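Local coordinates for protein 2-hydroxychromene-2-carboxylate isomerase (Pseudomonas putida, PDB 2IMF) that catalyses the reversible, glutathione-dependent isomerization of 2-hydroxychromene-2-carboxylate to trans-o-hydroxybenzylidenepyruvate in naphthalene breakdown, at residues Phe9-Tyr15 with Val109-Gly115. Numbering follows the deposited sequence. Where two conformers were deposited one is given.
Sequences FLSPFSY and VFNAVWG. With GSH (glutathione), chain E; TOM (4-(2-methoxyphenyl)-2-oxobut-3-enoic acid), chain F.
Trp114 lays its indole against the active-site loop of this kappa-class glutathione transferase, where strand 2-7 of the thioredoxin fold leads into helix 12-28 and the end of helix 99-115 packs against the turn. With CG anti to its carbonyl carbon, the indole reaches along the loop, and NE1 donates to Phe9 O (2.9 Å). That oxygen lies in the ring plane, although the N-H...O angle of 140° shows a bent bond. Pro12, whose ring fixes phi and which needs no backbone N-H in the first turn of a helix, sets CB over the six-membered ring of Trp114, 3.5 Å from its centroid. Replacing the indole with the methyl of an alanine is likely to leave Phe9 O without this donor and open a gap beneath Pro12, which also touches the bound product analogue.

Phe110 is sandwiched, its flat ring packed on both faces. Phe9 turns its edge to one face, in a T-shaped pair with planes at 65°, while Tyr15 CA lies over the opposite face. Phe9 in turn receives Val109 CG1 almost centrally over its own ring, 3.5 Å from the centroid. Tyr15 enters as a knob among Phe110, Asn111, Trp114 and Gly115, and Trp114 CB rests on its ring face. Glycine suits position 115 because a CB there would clash with Asn111 O.

On the ligand side, Ser11, the inferred nucleophile, holds the N-cap position, and its OG lies 3.2 Å from glutathione SG2 and hydrogen-bonds to Ser14 OG. At the far end Tyr15 OH, hydrogen-bonded also to Pro77 O, accepts from a water that donates to Asn111 OD1 at 2.6 Å as well.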
loop_
_atom_site.group_PDB
_atom_site.type_symbol
_atom_site.label_atom_id
_atom_site.label_comp_id
_atom_site.label_asym_id
_atom_site.label_seq_id
_atom_site.Cartn_x
_atom_site.Cartn_y
_atom_site.Cartn_z
ATOM N N PHE A 9 -3.828 -4.930 -17.234
ATOM C CA PHE A 9 -5.238 -4.439 -17.221
ATOM C C PHE A 9 -6.096 -5.151 -16.163
ATOM O O PHE A 9 -7.165 -4.653 -15.888
ATOM C CB PHE A 9 -5.895 -4.580 -18.610
ATOM C CG PHE A 9 -5.388 -3.597 -19.635
ATOM C CD1 PHE A 9 -5.618 -2.239 -19.473
ATOM C CD2 PHE A 9 -4.770 -4.058 -20.764
ATOM C CE1 PHE A 9 -5.173 -1.289 -20.452
ATOM C CE2 PHE A 9 -4.309 -3.153 -21.783
ATOM C CZ PHE A 9 -4.515 -1.796 -21.612
ATOM N N LEU A 10 -5.621 -6.241 -15.572
ATOM C CA LEU A 10 -6.401 -6.857 -14.444
ATOM C C LEU A 10 -6.394 -6.022 -13.202
ATOM O O LEU A 10 -7.183 -6.260 -12.303
ATOM C CB LEU A 10 -5.930 -8.276 -14.085
ATOM C CG LEU A 10 -4.549 -8.407 -13.469
ATOM C CD1 LEU A 10 -4.557 -8.100 -11.955
ATOM C CD2 LEU A 10 -4.088 -9.827 -13.616
ATOM N N SER A 11 -5.505 -5.011 -13.118
ATOM C CA SER A 11 -5.239 -4.312 -11.845
ATOM C C SER A 11 -6.027 -3.040 -11.664
ATOM O O SER A 11 -5.800 -2.105 -12.396
ATOM C CB SER A 11 -3.745 -4.062 -11.783
ATOM O OG SER A 11 -3.392 -3.140 -10.726
ATOM N N PRO A 12 -6.904 -3.020 -10.659
ATOM C CA PRO A 12 -7.653 -1.780 -10.422
ATOM C C PRO A 12 -6.771 -0.653 -9.869
ATOM O O PRO A 12 -7.086 0.494 -10.102
ATOM C CB PRO A 12 -8.726 -2.202 -9.391
ATOM C CG PRO A 12 -8.102 -3.370 -8.659
ATOM C CD PRO A 12 -7.252 -4.126 -9.714
ATOM N N PHE A 13 -5.701 -0.967 -9.137
ATOM C CA PHE A 13 -4.785 0.087 -8.731
ATOM C C PHE A 13 -4.066 0.643 -9.940
ATOM O O PHE A 13 -3.740 1.851 -9.961
ATOM C CB PHE A 13 -3.846 -0.503 -7.679
ATOM C CG PHE A 13 -4.564 -0.752 -6.357
ATOM C CD1 PHE A 13 -4.938 0.301 -5.534
ATOM C CD2 PHE A 13 -4.880 -2.030 -5.998
ATOM C CE1 PHE A 13 -5.597 0.077 -4.340
ATOM C CE2 PHE A 13 -5.543 -2.291 -4.761
ATOM C CZ PHE A 13 -5.911 -1.230 -3.973
ATOM N N SER A 14 -3.874 -0.156 -10.979
ATOM C CA SER A 14 -3.302 0.350 -12.222
ATOM C C SER A 14 -4.246 1.250 -13.007
ATOM O O SER A 14 -3.809 2.219 -13.660
ATOM C CB SER A 14 -2.816 -0.778 -13.113
ATOM O OG SER A 14 -1.722 -1.467 -12.517
ATOM N N TYR A 15 -5.571 0.959 -12.917
ATOM C CA TYR A 15 -6.575 1.767 -13.541
ATOM C C TYR A 15 -6.486 3.128 -12.894
ATOM O O TYR A 15 -6.465 4.172 -13.586
ATOM C CB TYR A 15 -7.934 1.158 -13.248
ATOM C CG TYR A 15 -9.091 2.079 -13.457
ATOM C CD1 TYR A 15 -9.412 2.560 -14.733
ATOM C CD2 TYR A 15 -9.923 2.403 -12.386
ATOM C CE1 TYR A 15 -10.586 3.379 -14.911
ATOM C CE2 TYR A 15 -11.080 3.184 -12.561
ATOM C CZ TYR A 15 -11.349 3.690 -13.842
ATOM O OH TYR A 15 -12.455 4.493 -14.095
ATOM N N VAL A 109 -9.089 0.959 -22.931
ATOM C CA VAL A 109 -9.236 -0.384 -22.374
ATOM C C VAL A 109 -9.454 -0.280 -20.859
ATOM O O VAL A 109 -10.331 -0.946 -20.286
ATOM C CB VAL A 109 -8.063 -1.294 -22.701
ATOM C CG1 VAL A 109 -8.156 -2.647 -22.000
ATOM C CG2 VAL A 109 -7.968 -1.513 -24.205
ATOM N N PHE A 110 -8.672 0.579 -20.165
ATOM C CA PHE A 110 -8.884 0.676 -18.729
ATOM C C PHE A 110 -10.253 1.198 -18.448
ATOM O O PHE A 110 -10.902 0.759 -17.483
ATOM C CB PHE A 110 -7.774 1.552 -18.082
ATOM C CG PHE A 110 -6.664 0.748 -17.468
ATOM C CD1 PHE A 110 -6.970 -0.172 -16.522
ATOM C CD2 PHE A 110 -5.350 0.990 -17.731
ATOM C CE1 PHE A 110 -5.972 -0.873 -15.859
ATOM C CE2 PHE A 110 -4.343 0.286 -17.119
ATOM C CZ PHE A 110 -4.657 -0.690 -16.224
ATOM N N ASN A 111 -10.732 2.177 -19.235
ATOM C CA ASN A 111 -12.058 2.741 -18.942
ATOM C C ASN A 111 -13.141 1.682 -19.172
ATOM O O ASN A 111 -14.119 1.629 -18.421
ATOM C CB ASN A 111 -12.337 3.990 -19.827
ATOM C CG ASN A 111 -11.587 5.238 -19.379
ATOM O OD1 ASN A 111 -11.250 5.404 -18.198
ATOM N ND2 ASN A 111 -11.284 6.112 -20.339
ATOM N N ALA A 112 -12.955 0.871 -20.211
ATOM C CA ALA A 112 -13.934 -0.212 -20.466
ATOM C C ALA A 112 -13.934 -1.236 -19.342
ATOM O O ALA A 112 -15.015 -1.569 -18.779
ATOM C CB ALA A 112 -13.574 -0.922 -21.763
ATOM N N VAL A 113 -12.766 -1.761 -18.952
ATOM C CA VAL A 113 -12.697 -2.865 -17.993
ATOM C C VAL A 113 -12.976 -2.387 -16.567
ATOM O O VAL A 113 -13.835 -2.946 -15.904
ATOM C CB VAL A 113 -11.282 -3.554 -18.070
ATOM C CG1 VAL A 113 -11.143 -4.645 -16.976
ATOM C CG2 VAL A 113 -11.056 -4.182 -19.453
ATOM N N TRP A 114 -12.380 -1.284 -16.122
ATOM C CA TRP A 114 -12.504 -0.896 -14.742
ATOM C C TRP A 114 -13.408 0.307 -14.573
ATOM O O TRP A 114 -13.884 0.528 -13.461
ATOM C CB TRP A 114 -11.096 -0.680 -14.118
ATOM C CG TRP A 114 -10.448 -1.867 -13.806
ATOM C CD1 TRP A 114 -9.459 -2.492 -14.522
ATOM C CD2 TRP A 114 -10.772 -2.736 -12.721
ATOM N NE1 TRP A 114 -9.141 -3.710 -13.939
ATOM C CE2 TRP A 114 -9.953 -3.867 -12.815
ATOM C CE3 TRP A 114 -11.702 -2.660 -11.666
ATOM C CZ2 TRP A 114 -9.977 -4.895 -11.862
ATOM C CZ3 TRP A 114 -11.727 -3.631 -10.731
ATOM C CH2 TRP A 114 -10.881 -4.763 -10.835
ATOM N N GLY A 115 -13.627 1.099 -15.597
ATOM C CA GLY A 115 -14.605 2.191 -15.509
ATOM C C GLY A 115 -16.012 1.679 -15.683
ATOM O O GLY A 115 -16.946 2.146 -14.994
HETATM N N1 GSH E . -1.149 0.215 -2.138
HETATM C CA1 GSH E . -1.281 -0.009 -3.543
HETATM C C1 GSH E . -1.826 1.119 -4.343
HETATM O O11 GSH E . -1.715 1.106 -5.571
HETATM O O12 GSH E . -2.536 1.848 -3.615
HETATM C CB1 GSH E . -1.481 -1.475 -3.912
HETATM C CG1 GSH E . -1.071 -1.914 -5.316
HETATM C CD1 GSH E . -1.342 -3.380 -5.508
HETATM O OE1 GSH E . -1.859 -4.084 -4.506
HETATM N N2 GSH E . -1.095 -3.949 -6.665
HETATM C CA2 GSH E . -1.158 -5.386 -6.898
HETATM C C2 GSH E . 0.153 -6.043 -6.917
HETATM O O2 GSH E . 1.151 -5.459 -7.614
HETATM C CB2 GSH E . -1.856 -5.614 -8.277
HETATM S SG2 GSH E . -3.644 -5.209 -8.236
HETATM N N3 GSH E . 0.362 -7.139 -6.247
HETATM C CA3 GSH E . 1.729 -7.641 -6.108
HETATM C C3 GSH E . 2.095 -7.635 -4.642
HETATM O O31 GSH E . 3.244 -8.001 -4.335
HETATM O O32 GSH E . 1.221 -7.321 -3.766
HETATM O O8 TOM F . -4.717 -9.467 -5.964
HETATM C C9 TOM F . -4.034 -9.294 -6.968
HETATM C C10 TOM F . -3.217 -10.309 -7.582
HETATM O O11 TOM F . -2.148 -10.569 -6.980
HETATM O O10 TOM F . -3.551 -10.792 -8.683
HETATM C C8 TOM F . -3.890 -7.963 -7.639
HETATM C C7 TOM F . -4.454 -6.842 -7.253
HETATM C C1 TOM F . -5.939 -6.667 -7.006
HETATM C C6 TOM F . -6.258 -5.929 -5.884
HETATM C C5 TOM F . -7.595 -5.731 -5.553
HETATM C C4 TOM F . -8.585 -6.232 -6.415
HETATM C C3 TOM F . -8.279 -6.958 -7.547
HETATM C C2 TOM F . -6.917 -7.161 -7.835
HETATM O O2 TOM F . -6.500 -7.833 -8.933
HETATM C C11 TOM F . -7.550 -8.054 -9.878
HETATM O O HOH W 1 -13.100 5.700 -16.392
#